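Local coordinates for protein diaminopropionate ammonia-lyase (Escherichia coli, PDB 4D9K) that breaks down both the L- and D-isomers of alpha,beta-diaminopropionate to pyruvate and ammonia as a homodimeric, pyridoxal 5'-phosphate-dependent lyase, at residues A[8-13]-A[306-311]; A[58-63]-A[368-373]; A[73-78]-A[120-125]; A[227-232]-A[255-260]; A[333-338]-A[377-382]. All blocks are in the same frame, centred on the assembly; numbering follows the deposited sequence.

Interaction 1. Residues A[8-13]-A[306-311]; sequences IDIADN and ATQFIS
Asp-9 and Ser-311 bond N to O in both directions as an antiparallel hydrogen-bonded pair, and Ala-11 and Phe-309 do the same two residues on, with Phe-309 N reaching Ala-11 O at 2.8 Å. Ile-10 with Ile-310 and Asp-12 with Gln-308 are the alternating non-hydrogen-bonded pairs, and these four side chains share one face of the sheet. The two isoleucines stand next to each other and extend in a common direction, Ile-10 CG1 to Ile-310 CG1 at 4.0 Å. Ile-10 CG2 also rests against the amide carbon CD of Gln-308, 3.8 Å away. That amide lies nearly coplanar with the carboxylate of Asp-12 (planes 12° apart), and Gln-308 NE2 donates to Asp-12 OD1 over 3.0 Å in a close to straight bond. At the strand end Asn-13 has CG anti to the backbone N (chi1 178°), which brings its amide to the other segment. Asn-13 ND2 gives a 2.7 Å bond to Ala-306 O, while Asn-13 OD1 meets the edge of the Phe-309 ring, 3.3 Å from CE1, the amide almost perpendicular to the ring.

Further out, Lys-362 forms a salt bridge with Asp-12 OD2, and Gln-308 OE1 is bonded to His-254 NE2. A leucine in place of Gln-308 would probably leave Asp-12 OD1 without its donor and His-254 without its amide oxygen.

Strand 8-12 is the antiparallel outer strand of the mixed sheet; 308-312 lies between it and strand 254-260, while helices 342-352 and 356-362 pack against the face carrying Ile-10 and Ile-310.

Interaction 2. Residues A[58-63]-A[368-373]; sequences GVKKIL and DAVVLV
Leu-63 is gripped at both ends of its backbone: its N bonds Val-371 O (2.9 Å), and its O takes Val-373 N at 2.7 Å. One step earlier Lys-61 O receives Val-371 N. Ala-369 O closes the series by accepting Lys-61 N at 3.0 Å, with a second, weak bond from Lys-60 N. The N-H groups thus alternate between strands, and the two run side by side in the same direction, 16° apart.

Packing differs on the two faces. On the face of Lys-61 and Leu-63, Val-370 carries the contact. Its CG1 stands anti to the backbone N (chi1 178°), where it meets Lys-61 CB at 3.8 Å and Leu-63 CD1 at 4.1 Å. Lys-61 then bends at chi2 and leads its NZ off to a salt bridge with Asp-51. On the other face Ile-62 and Val-371 sit level with each other, Ile-62 CG2 coming only loosely to Val-373 CG2 (4.5 Å). Before the strands begin, Val-59 CG1 touches the methyl of Ala-369 at 3.9 Å. Helices 51-57 and 342-352 pack over this second face.

Strand 61-66 is the outermost parallel strand of the mixed sheet beside 370-375. This sheet is part of the tryptophan synthase beta-like (fold type II) fold to which this pyridoxal phosphate enzyme belongs.

Interaction 3. Residues A[73-78]-A[120-125]; sequences LNAFKM and DGNHGR. With PO4 (phosphate ion), chain E.
Lys-77 lays its aliphatic chain across the start of helix 122-133, at about a right angle to the side chains of Asn-122 and His-123. Its CG meets Asn-122 CB at 3.8 Å, and its CD comes within 3.4 Å of His-123 N; a bend at chi2 (-140°) turns the rest of the chain past the first turn of the helix. Ala-75 CB touches the amide of Asn-122, and Leu-73 CD1 slides along Arg-125 CG at 3.7 Å.

Leu-73 O sits 3.5 Å above the centre of the Arg-125 guanidinium, and Lys-77 CG lies over one face of the Phe-76 ring, toward its rim.

In the holoenzyme Lys-77 carries pyridoxal phosphate, and it probably serves as proton acceptor for the D-isomer, with Asp-120 for the L-isomer. Here a phosphate ion lies nearby, its O1 in a weak 3.5 Å bond to Lys-77 NZ. Backbone amides of Gly-234 and Met-236 also hold this ion, consistent with the cofactor's phosphate site. An alanine at Lys-77 would probably uncover Asn-122 CB and His-123 N and leave the cofactor without its amine.

Polar links between the segments run through water. One water gives protons to Leu-73 O and Asn-122 OD1; another accepts from Lys-77 NZ, at 2.6 Å, and from His-123 N. Two more link Lys-77 O to His-123, one to its O, with only a weak bond at the lysine carbonyl, the other to its ND1. Asn-122 ND2 is itself bonded to Glu-377 OE1, and His-123 NE2 to Val-187 O.

Interaction 4. Residues A[227-232]-A[255-260]; sequences VLLQAG and SIIVEP
Leu-228 and Ile-256 run abreast, reaching out alike from neighbouring parallel strands. Starting at CB, Leu-228 passes Ile-256 O at 4.1 Å. Its CG, anti to the carbonyl carbon (chi1 -76°), then meets Ile-256 CB at 4.0 Å. At the tip the branches part: CD2 reaches forward to Val-258 CG2, 3.7 Å away, while CD1 turns to the strand on the other side and packs on Val-371. Helix 342-352 covers this face through Leu-347.

The backbones are stitched by Val-227 O, Ile-256 O, Leu-229 O and Val-258 O, each taking an N-H from across; Ile-256 N to Val-227 O is the straightest, at 177°. This is the strand pair of a beta-alpha-beta unit, 226-230 and 254-260, joined through helix 235-248.

On the opposite face Leu-229 CB touches Ile-257 CD1 at 3.9 Å, and helix 235-248 packs over Leu-229 through Val-240. Where the strand ends, Ala-231 CB rests 3.4 Å from Val-258 O and 3.7 Å from Glu-259 CG. Gln-230 NE2 is bonded to Ser-339 O and Ile-374 O, and Gly-232, with positive phi, leads into the turn before helix 235-248.

Interaction 5. Residues A[333-338]-A[377-382]; sequences RIISGE and EGDTDV
Ile-335 meets Asp-379 with its CG2 branch. Because CG1 stands anti to the carbonyl carbon (chi1 -53°), the CG2 methyl is turned to the other segment and lies 3.5 Å from Asp-379 CG and a similar distance from CB and OD1, the two side chains crossing at a slant. The carbonyl of Ile-335 receives a CA-H...O contact from Gly-378 CA at 3.2 Å. Ser-336 comes next and gives its CA to Glu-377 O at 3.4 Å, while its hydroxyl is bonded to that of Ser-375. Gly-337 N makes the one direct hydrogen bond between the segments, 2.9 Å to Glu-377 O, and the close approach here suits a residue with no side chain. Glu-338 N passes Glu-377 OE2 at 3.3 Å, with an angle too poor for a bond.

The carboxylate of Glu-377 is buried but well supplied with donors. Thr-380 OG1 gives a 2.6 Å bond to Glu-377 OE1 from above the carboxylate plane, and Ser-339 N is bonded to OE2. The side chain of Glu-377 is about 7 Å from that of Lys-77; if ionised, it would probably place a fixed negative charge near the active site.

Interactions 1, 2 and 4 build one mixed sheet: interaction 4 is its buried middle, touching interaction 1 through strands 308-312 and 254-260 and interaction 2 through 370-375 and 226-230. Interactions 1 and 2 add the outer strands, one antiparallel, the other parallel. Interaction 1 also has exposed residues and an amide-carboxylate pair, whereas the side chains that meet in interaction 4 are almost wholly aliphatic. Interactions 3 and 5 join loops and a helix start instead, so their chemistry shifts to waters in interaction 3 and to a carboxylate and a single backbone bond in interaction 5. They touch through Asn-74 O with Gly-378 N and Asn-122 with Glu-377, the latter nearer the cofactor lysine Lys-77, while interactions 1 and 2 lie away from that site.

Interaction 1. Residues A[8-13]-A[306-311]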
# COMPACT_ATOMS: atom_id res chain seq x y z
N ILE A 8 10.63 13.57 16.13
CA ILE A 8 9.34 13.42 16.81
C ILE A 8 9.41 14.13 18.18
O ILE A 8 9.23 13.51 19.23
CB ILE A 8 8.97 11.92 16.95
CG1 ILE A 8 8.64 11.30 15.59
CG2 ILE A 8 7.78 11.71 17.90
CD1 ILE A 8 7.25 11.64 15.06
N ASP A 9 9.68 15.43 18.15
CA ASP A 9 9.95 16.19 19.37
C ASP A 9 8.68 16.47 20.18
O ASP A 9 7.81 17.22 19.75
CB ASP A 9 10.70 17.49 19.06
CG ASP A 9 12.11 17.23 18.58
OD1 ASP A 9 12.80 16.36 19.16
OD2 ASP A 9 12.54 17.89 17.61
N ILE A 10 8.61 15.84 21.35
CA ILE A 10 7.45 15.92 22.23
C ILE A 10 7.61 17.04 23.26
O ILE A 10 8.65 17.14 23.93
CB ILE A 10 7.21 14.59 22.96
CG1 ILE A 10 7.22 13.42 21.98
CG2 ILE A 10 5.88 14.63 23.72
CD1 ILE A 10 7.61 12.10 22.60
N ALA A 11 6.58 17.87 23.36
CA ALA A 11 6.52 18.91 24.37
C ALA A 11 5.21 18.81 25.14
O ALA A 11 4.13 18.75 24.54
CB ALA A 11 6.66 20.28 23.73
N ASP A 12 5.31 18.78 26.46
CA ASP A 12 4.13 18.91 27.31
C ASP A 12 3.54 20.30 27.10
O ASP A 12 4.28 21.26 26.89
CB ASP A 12 4.50 18.72 28.77
CG ASP A 12 4.99 17.32 29.08
OD1 ASP A 12 4.41 16.36 28.54
OD2 ASP A 12 5.96 17.19 29.85
N ASN A 13 2.22 20.39 27.15
CA ASN A 13 1.52 21.67 26.99
C ASN A 13 1.60 22.51 28.26
O ASN A 13 0.93 22.22 29.25
CB ASN A 13 0.07 21.42 26.57
CG ASN A 13 -0.75 22.69 26.43
OD1 ASN A 13 -0.22 23.78 26.18
ND2 ASN A 13 -2.06 22.56 26.57
N ALA A 306 -5.07 20.59 25.33
CA ALA A 306 -4.13 19.64 24.72
C ALA A 306 -3.12 19.13 25.75
O ALA A 306 -2.64 19.89 26.59
CB ALA A 306 -3.41 20.26 23.54
N THR A 307 -2.82 17.84 25.69
CA THR A 307 -1.84 17.24 26.59
C THR A 307 -0.42 17.53 26.11
O THR A 307 0.41 18.04 26.86
CB THR A 307 -2.04 15.72 26.75
OG1 THR A 307 -3.44 15.42 26.87
CG2 THR A 307 -1.31 15.19 27.99
N GLN A 308 -0.15 17.21 24.84
CA GLN A 308 1.19 17.31 24.28
C GLN A 308 1.20 17.84 22.85
O GLN A 308 0.21 17.74 22.12
CB GLN A 308 1.90 15.94 24.36
CG GLN A 308 2.55 15.66 25.71
CD GLN A 308 2.85 14.19 25.96
OE1 GLN A 308 2.35 13.30 25.27
NE2 GLN A 308 3.67 13.93 26.97
N PHE A 309 2.32 18.43 22.46
CA PHE A 309 2.53 18.91 21.10
C PHE A 309 3.75 18.22 20.51
O PHE A 309 4.84 18.26 21.09
CB PHE A 309 2.73 20.43 21.07
CG PHE A 309 1.52 21.21 21.49
CD1 PHE A 309 1.39 21.67 22.79
CD2 PHE A 309 0.52 21.51 20.57
CE1 PHE A 309 0.27 22.40 23.18
CE2 PHE A 309 -0.60 22.23 20.95
CZ PHE A 309 -0.73 22.68 22.26
N ILE A 310 3.56 17.58 19.36
CA ILE A 310 4.68 16.99 18.64
C ILE A 310 4.99 17.83 17.41
O ILE A 310 4.11 18.16 16.62
CB ILE A 310 4.43 15.51 18.27
CG1 ILE A 310 4.32 14.67 19.55
CG2 ILE A 310 5.54 14.98 17.37
CD1 ILE A 310 4.14 13.19 19.32
N SER A 311 6.26 18.21 17.30
CA SER A 311 6.80 18.81 16.09
C SER A 311 7.52 17.69 15.36
O SER A 311 8.42 17.05 15.92
CB SER A 311 7.76 19.94 16.44
OG SER A 311 8.48 20.35 15.29

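Interaction 2. Residues A[58-63]-A[368-373]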
# COMPACT_ATOMS: atom_id res chain seq x y z
N GLY A 58 2.33 -2.36 20.12
CA GLY A 58 2.28 -2.57 21.57
C GLY A 58 1.24 -1.71 22.28
O GLY A 58 1.47 -1.26 23.40
N VAL A 59 0.11 -1.48 21.63
CA VAL A 59 -1.03 -0.78 22.23
C VAL A 59 -2.29 -1.63 22.07
O VAL A 59 -2.28 -2.62 21.33
CB VAL A 59 -1.26 0.62 21.62
CG1 VAL A 59 -0.10 1.56 21.95
CG2 VAL A 59 -1.49 0.54 20.12
N LYS A 60 -3.37 -1.27 22.76
CA LYS A 60 -4.58 -2.08 22.71
C LYS A 60 -5.34 -1.91 21.40
O LYS A 60 -5.79 -2.90 20.81
CB LYS A 60 -5.51 -1.78 23.89
CG LYS A 60 -6.55 -2.86 24.13
CD LYS A 60 -7.44 -2.52 25.31
CE LYS A 60 -8.31 -3.70 25.72
NZ LYS A 60 -9.45 -3.24 26.55
N LYS A 61 -5.48 -0.67 20.94
CA LYS A 61 -6.28 -0.36 19.75
C LYS A 61 -5.75 0.86 19.00
O LYS A 61 -5.30 1.83 19.61
CB LYS A 61 -7.74 -0.09 20.13
CG LYS A 61 -8.54 -1.30 20.61
CD LYS A 61 -9.10 -2.08 19.44
CE LYS A 61 -9.77 -3.36 19.91
NZ LYS A 61 -10.47 -4.06 18.79
N ILE A 62 -5.81 0.78 17.68
CA ILE A 62 -5.64 1.95 16.82
C ILE A 62 -6.89 2.09 15.95
O ILE A 62 -7.22 1.19 15.18
CB ILE A 62 -4.36 1.87 15.97
CG1 ILE A 62 -3.13 1.68 16.88
CG2 ILE A 62 -4.22 3.11 15.10
CD1 ILE A 62 -1.82 1.43 16.17
N LEU A 63 -7.58 3.21 16.12
CA LEU A 63 -8.81 3.51 15.40
C LEU A 63 -8.59 4.73 14.50
O LEU A 63 -8.19 5.79 14.97
CB LEU A 63 -9.96 3.78 16.39
CG LEU A 63 -10.27 2.63 17.37
CD1 LEU A 63 -11.24 3.08 18.45
CD2 LEU A 63 -10.80 1.41 16.63
N ASP A 368 -2.57 -1.08 27.13
CA ASP A 368 -3.97 -0.70 27.33
C ASP A 368 -4.43 0.51 26.49
O ASP A 368 -5.61 0.85 26.48
CB ASP A 368 -4.23 -0.41 28.81
CG ASP A 368 -3.96 -1.62 29.69
OD1 ASP A 368 -4.34 -2.75 29.31
OD2 ASP A 368 -3.37 -1.43 30.78
N ALA A 369 -3.49 1.16 25.80
CA ALA A 369 -3.81 2.39 25.07
C ALA A 369 -4.79 2.15 23.92
O ALA A 369 -4.59 1.26 23.09
CB ALA A 369 -2.54 3.07 24.56
N VAL A 370 -5.86 2.94 23.90
CA VAL A 370 -6.81 2.97 22.79
C VAL A 370 -6.66 4.32 22.09
O VAL A 370 -7.06 5.35 22.62
CB VAL A 370 -8.26 2.73 23.24
CG1 VAL A 370 -9.22 2.81 22.06
CG2 VAL A 370 -8.39 1.38 23.95
N VAL A 371 -6.07 4.30 20.90
CA VAL A 371 -5.65 5.54 20.23
C VAL A 371 -6.54 5.89 19.03
O VAL A 371 -6.60 5.14 18.05
CB VAL A 371 -4.18 5.48 19.78
CG1 VAL A 371 -3.75 6.81 19.15
CG2 VAL A 371 -3.27 5.14 20.96
N LEU A 372 -7.22 7.02 19.13
CA LEU A 372 -8.00 7.54 18.02
C LEU A 372 -7.09 8.38 17.13
O LEU A 372 -6.39 9.26 17.61
CB LEU A 372 -9.17 8.38 18.52
CG LEU A 372 -10.02 9.15 17.49
CD1 LEU A 372 -10.67 8.25 16.45
CD2 LEU A 372 -11.09 9.96 18.22
N VAL A 373 -7.10 8.06 15.84
CA VAL A 373 -6.38 8.83 14.81
C VAL A 373 -7.42 9.30 13.80
O VAL A 373 -8.41 8.61 13.56
CB VAL A 373 -5.29 7.96 14.12
CG1 VAL A 373 -4.69 8.68 12.92
CG2 VAL A 373 -4.20 7.60 15.11

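Interaction 3. Residues A[73-78]-A[120-125]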
# COMPACT_ATOMS: atom_id res chain seq x y z
N LEU A 73 -15.80 14.01 -1.57
CA LEU A 73 -14.82 15.08 -1.39
C LEU A 73 -13.38 14.60 -1.15
O LEU A 73 -12.43 15.35 -1.36
CB LEU A 73 -15.27 16.03 -0.26
CG LEU A 73 -16.34 17.12 -0.47
CD1 LEU A 73 -15.84 18.24 -1.37
CD2 LEU A 73 -17.68 16.58 -0.97
N ASN A 74 -13.24 13.35 -0.70
CA ASN A 74 -11.93 12.77 -0.38
C ASN A 74 -11.23 13.49 0.79
O ASN A 74 -10.01 13.39 0.96
CB ASN A 74 -11.02 12.74 -1.63
CG ASN A 74 -10.01 11.60 -1.61
OD1 ASN A 74 -10.14 10.65 -0.84
ND2 ASN A 74 -9.00 11.70 -2.46
N ALA A 75 -12.02 14.21 1.58
CA ALA A 75 -11.54 15.00 2.72
C ALA A 75 -12.72 15.43 3.59
O ALA A 75 -13.87 15.42 3.15
CB ALA A 75 -10.75 16.22 2.24
N PHE A 76 -12.42 15.83 4.83
CA PHE A 76 -13.44 16.12 5.83
C PHE A 76 -14.04 17.52 5.73
O PHE A 76 -15.12 17.77 6.27
CB PHE A 76 -12.84 15.94 7.24
CG PHE A 76 -12.02 17.10 7.71
CD1 PHE A 76 -10.73 17.30 7.23
CD2 PHE A 76 -12.54 18.02 8.61
CE1 PHE A 76 -9.96 18.37 7.64
CE2 PHE A 76 -11.78 19.10 9.03
CZ PHE A 76 -10.49 19.28 8.54
N LYS A 77 -13.35 18.42 5.04
CA LYS A 77 -13.60 19.87 5.19
C LYS A 77 -15.01 20.38 4.89
O LYS A 77 -15.39 21.45 5.39
CB LYS A 77 -12.54 20.70 4.47
CG LYS A 77 -11.15 20.47 5.03
CD LYS A 77 -10.35 21.76 5.12
CE LYS A 77 -9.01 21.51 5.80
NZ LYS A 77 -8.08 22.64 5.57
N MET A 78 -15.80 19.65 4.10
CA MET A 78 -17.19 20.05 3.83
C MET A 78 -18.04 20.14 5.10
O MET A 78 -18.99 20.92 5.15
CB MET A 78 -17.86 19.18 2.75
CG MET A 78 -18.05 17.70 3.09
SD MET A 78 -19.33 17.34 4.31
CE MET A 78 -20.78 18.05 3.53
N ASP A 120 -5.62 25.93 0.18
CA ASP A 120 -4.53 25.07 -0.26
C ASP A 120 -5.09 23.87 -1.01
O ASP A 120 -4.35 23.19 -1.73
CB ASP A 120 -3.70 24.60 0.93
CG ASP A 120 -2.79 25.68 1.47
OD1 ASP A 120 -2.11 26.36 0.67
OD2 ASP A 120 -2.74 25.83 2.71
N GLY A 121 -6.38 23.61 -0.83
CA GLY A 121 -7.05 22.52 -1.53
C GLY A 121 -8.41 22.16 -0.97
O GLY A 121 -9.44 22.51 -1.55
N ASN A 122 -8.40 21.45 0.15
CA ASN A 122 -9.61 20.81 0.69
C ASN A 122 -10.73 21.76 1.10
O ASN A 122 -11.88 21.54 0.74
CB ASN A 122 -9.25 19.88 1.85
CG ASN A 122 -8.44 18.68 1.41
OD1 ASN A 122 -8.63 18.16 0.32
ND2 ASN A 122 -7.53 18.23 2.27
N HIS A 123 -10.38 22.82 1.84
CA HIS A 123 -11.37 23.78 2.34
C HIS A 123 -12.18 24.41 1.24
O HIS A 123 -13.41 24.43 1.31
CB HIS A 123 -10.69 24.86 3.19
CG HIS A 123 -11.58 26.05 3.47
ND1 HIS A 123 -12.63 26.00 4.31
CD2 HIS A 123 -11.54 27.35 2.97
CE1 HIS A 123 -13.23 27.20 4.35
NE2 HIS A 123 -12.56 28.03 3.53
N GLY A 124 -11.51 24.92 0.21
CA GLY A 124 -12.16 25.59 -0.92
C GLY A 124 -13.04 24.65 -1.72
O GLY A 124 -14.12 25.04 -2.17
N ARG A 125 -12.58 23.42 -1.90
CA ARG A 125 -13.35 22.38 -2.57
C ARG A 125 -14.68 22.16 -1.84
O ARG A 125 -15.72 22.01 -2.49
CB ARG A 125 -12.55 21.07 -2.64
CG ARG A 125 -13.22 19.95 -3.42
CD ARG A 125 -12.22 18.92 -3.88
NE ARG A 125 -12.86 17.68 -4.32
CZ ARG A 125 -12.20 16.57 -4.66
NH1 ARG A 125 -10.87 16.52 -4.61
NH2 ARG A 125 -12.88 15.50 -5.04
P PO4 E . -7.24 22.49 9.96
O1 PO4 E . -6.91 23.33 8.75
O2 PO4 E . -8.54 22.89 10.59
O3 PO4 E . -6.16 22.69 10.99
O4 PO4 E . -7.33 21.04 9.54
O HOH W 1 -11.04 17.80 -0.92
O HOH W 2 -9.62 13.97 -4.47
O HOH W 3 -15.10 23.40 3.25
O HOH W 4 -13.95 24.10 5.90
O HOH W 5 -7.47 23.37 3.12

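Interaction 4. Residues A[227-232]-A[255-260]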
# COMPACT_ATOMS: atom_id res chain seq x y z
N VAL A 227 -5.72 10.57 21.58
CA VAL A 227 -6.13 11.05 20.26
C VAL A 227 -5.00 11.89 19.67
O VAL A 227 -4.40 12.73 20.37
CB VAL A 227 -7.48 11.82 20.31
CG1 VAL A 227 -7.38 13.10 21.12
CG2 VAL A 227 -7.99 12.12 18.90
N LEU A 228 -4.66 11.63 18.41
CA LEU A 228 -3.71 12.47 17.69
C LEU A 228 -4.46 13.33 16.70
O LEU A 228 -5.24 12.83 15.90
CB LEU A 228 -2.62 11.65 16.99
CG LEU A 228 -1.54 11.07 17.91
CD1 LEU A 228 -1.94 9.69 18.41
CD2 LEU A 228 -0.19 11.02 17.21
N LEU A 229 -4.24 14.63 16.79
CA LEU A 229 -4.90 15.56 15.89
C LEU A 229 -3.85 16.38 15.18
O LEU A 229 -3.03 17.04 15.83
CB LEU A 229 -5.88 16.45 16.66
CG LEU A 229 -6.95 15.74 17.49
CD1 LEU A 229 -7.63 16.72 18.43
CD2 LEU A 229 -7.98 15.03 16.61
N GLN A 230 -3.87 16.32 13.85
CA GLN A 230 -2.98 17.15 13.03
C GLN A 230 -3.38 18.61 13.15
O GLN A 230 -4.57 18.93 13.16
CB GLN A 230 -2.95 16.70 11.55
CG GLN A 230 -4.29 16.38 10.91
CD GLN A 230 -4.68 14.93 11.08
OE1 GLN A 230 -5.08 14.50 12.16
NE2 GLN A 230 -4.59 14.16 9.99
N ALA A 231 -2.37 19.47 13.27
CA ALA A 231 -2.58 20.86 13.66
C ALA A 231 -3.16 21.76 12.57
O ALA A 231 -4.09 22.52 12.83
CB ALA A 231 -1.30 21.46 14.22
N GLY A 232 -2.61 21.68 11.36
CA GLY A 232 -3.05 22.55 10.25
C GLY A 232 -3.20 23.99 10.71
O GLY A 232 -2.24 24.57 11.23
N SER A 255 -4.35 13.93 24.75
CA SER A 255 -4.44 14.48 23.40
C SER A 255 -3.09 14.98 22.92
O SER A 255 -2.43 15.75 23.61
CB SER A 255 -5.47 15.60 23.32
OG SER A 255 -5.12 16.68 24.16
N ILE A 256 -2.70 14.54 21.73
CA ILE A 256 -1.42 14.92 21.14
C ILE A 256 -1.69 15.70 19.86
O ILE A 256 -2.35 15.20 18.95
CB ILE A 256 -0.57 13.69 20.81
CG1 ILE A 256 -0.38 12.81 22.05
CG2 ILE A 256 0.78 14.11 20.24
CD1 ILE A 256 0.09 11.40 21.73
N ILE A 257 -1.18 16.93 19.81
CA ILE A 257 -1.37 17.78 18.64
C ILE A 257 -0.12 17.74 17.80
O ILE A 257 0.97 18.10 18.25
CB ILE A 257 -1.73 19.24 19.02
CG1 ILE A 257 -2.96 19.28 19.95
CG2 ILE A 257 -1.93 20.10 17.78
CD1 ILE A 257 -4.18 18.55 19.43
N VAL A 258 -0.29 17.27 16.56
CA VAL A 258 0.83 16.96 15.69
C VAL A 258 0.99 18.07 14.66
O VAL A 258 0.07 18.36 13.90
CB VAL A 258 0.65 15.60 15.00
CG1 VAL A 258 1.87 15.24 14.18
CG2 VAL A 258 0.36 14.51 16.03
N GLU A 259 2.17 18.68 14.67
CA GLU A 259 2.47 19.77 13.75
C GLU A 259 3.66 19.39 12.88
O GLU A 259 4.79 19.29 13.37
CB GLU A 259 2.78 21.04 14.55
CG GLU A 259 2.32 22.32 13.87
CD GLU A 259 1.87 23.37 14.87
OE1 GLU A 259 2.11 23.19 16.09
OE2 GLU A 259 1.28 24.38 14.42
N PRO A 260 3.41 19.14 11.58
CA PRO A 260 4.48 18.84 10.62
C PRO A 260 5.38 20.05 10.38
O PRO A 260 4.90 21.18 10.36
CB PRO A 260 3.71 18.45 9.35
CG PRO A 260 2.36 19.07 9.50
CD PRO A 260 2.07 19.01 10.97

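Interaction 5. Residues A[333-338]-A[377-382]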
# COMPACT_ATOMS: atom_id res chain seq x y z
N ARG A 333 -7.22 -1.54 4.63
CA ARG A 333 -6.37 -0.57 3.94
C ARG A 333 -7.06 0.79 3.85
O ARG A 333 -8.28 0.86 3.60
CB ARG A 333 -6.04 -1.10 2.54
CG ARG A 333 -5.30 -0.15 1.61
CD ARG A 333 -4.81 -0.88 0.37
NE ARG A 333 -4.49 0.06 -0.71
CZ ARG A 333 -5.23 0.22 -1.80
NH1 ARG A 333 -6.31 -0.53 -1.98
NH2 ARG A 333 -4.87 1.10 -2.72
N ILE A 334 -6.28 1.85 4.06
CA ILE A 334 -6.77 3.23 4.09
C ILE A 334 -5.90 4.13 3.20
O ILE A 334 -4.67 4.11 3.28
CB ILE A 334 -6.83 3.74 5.55
CG1 ILE A 334 -7.80 2.88 6.38
CG2 ILE A 334 -7.26 5.20 5.63
CD1 ILE A 334 -7.81 3.22 7.85
N ILE A 335 -6.54 4.91 2.33
CA ILE A 335 -5.83 5.83 1.45
C ILE A 335 -5.82 7.19 2.12
O ILE A 335 -6.86 7.83 2.25
CB ILE A 335 -6.47 5.94 0.06
CG1 ILE A 335 -6.65 4.56 -0.57
CG2 ILE A 335 -5.66 6.88 -0.84
CD1 ILE A 335 -7.29 4.64 -1.95
N SER A 336 -4.63 7.60 2.56
CA SER A 336 -4.47 8.79 3.37
C SER A 336 -3.42 9.71 2.75
O SER A 336 -2.29 9.29 2.49
CB SER A 336 -4.03 8.38 4.78
OG SER A 336 -4.17 9.44 5.70
N GLY A 337 -3.81 10.96 2.50
CA GLY A 337 -2.89 11.96 1.94
C GLY A 337 -1.89 12.50 2.95
O GLY A 337 -1.86 12.06 4.10
N GLU A 338 -1.09 13.47 2.52
CA GLU A 338 -0.02 14.03 3.36
C GLU A 338 -0.51 14.58 4.70
O GLU A 338 0.09 14.31 5.74
CB GLU A 338 0.78 15.11 2.61
CG GLU A 338 1.91 15.70 3.44
CD GLU A 338 2.93 16.47 2.63
OE1 GLU A 338 2.54 17.24 1.72
OE2 GLU A 338 4.14 16.31 2.92
N GLU A 377 -7.79 13.43 5.13
CA GLU A 377 -7.88 13.46 3.67
C GLU A 377 -7.34 12.18 3.04
O GLU A 377 -6.44 11.54 3.59
CB GLU A 377 -7.16 14.69 3.09
CG GLU A 377 -5.66 14.74 3.36
CD GLU A 377 -4.89 15.63 2.39
OE1 GLU A 377 -5.51 16.36 1.58
OE2 GLU A 377 -3.64 15.60 2.44
N GLY A 378 -7.91 11.81 1.90
CA GLY A 378 -7.37 10.73 1.09
C GLY A 378 -6.35 11.26 0.09
O GLY A 378 -5.70 12.29 0.32
N ASP A 379 -6.23 10.56 -1.03
CA ASP A 379 -5.26 10.91 -2.05
C ASP A 379 -5.76 12.08 -2.91
O ASP A 379 -6.10 11.91 -4.08
CB ASP A 379 -4.88 9.68 -2.90
CG ASP A 379 -6.08 9.05 -3.61
OD1 ASP A 379 -7.22 9.15 -3.09
OD2 ASP A 379 -5.86 8.45 -4.68
N THR A 380 -5.83 13.25 -2.28
CA THR A 380 -6.32 14.48 -2.92
C THR A 380 -5.33 15.00 -3.97
O THR A 380 -5.71 15.71 -4.90
CB THR A 380 -6.65 15.57 -1.87
OG1 THR A 380 -5.59 15.66 -0.91
CG2 THR A 380 -7.94 15.22 -1.15
N ASP A 381 -4.07 14.62 -3.82
CA ASP A 381 -3.07 14.82 -4.85
C ASP A 381 -2.46 13.45 -5.18
O ASP A 381 -1.55 12.97 -4.51
CB ASP A 381 -2.01 15.84 -4.41
CG ASP A 381 -0.83 15.93 -5.36
OD1 ASP A 381 -0.71 15.07 -6.26
OD2 ASP A 381 0.00 16.84 -5.18
N VAL A 382 -3.00 12.86 -6.25
CA VAL A 382 -2.70 11.51 -6.69
C VAL A 382 -1.22 11.34 -7.05
O VAL A 382 -0.60 10.32 -6.72
CB VAL A 382 -3.63 11.12 -7.86
CG1 VAL A 382 -3.06 9.99 -8.71
CG2 VAL A 382 -5.00 10.73 -7.32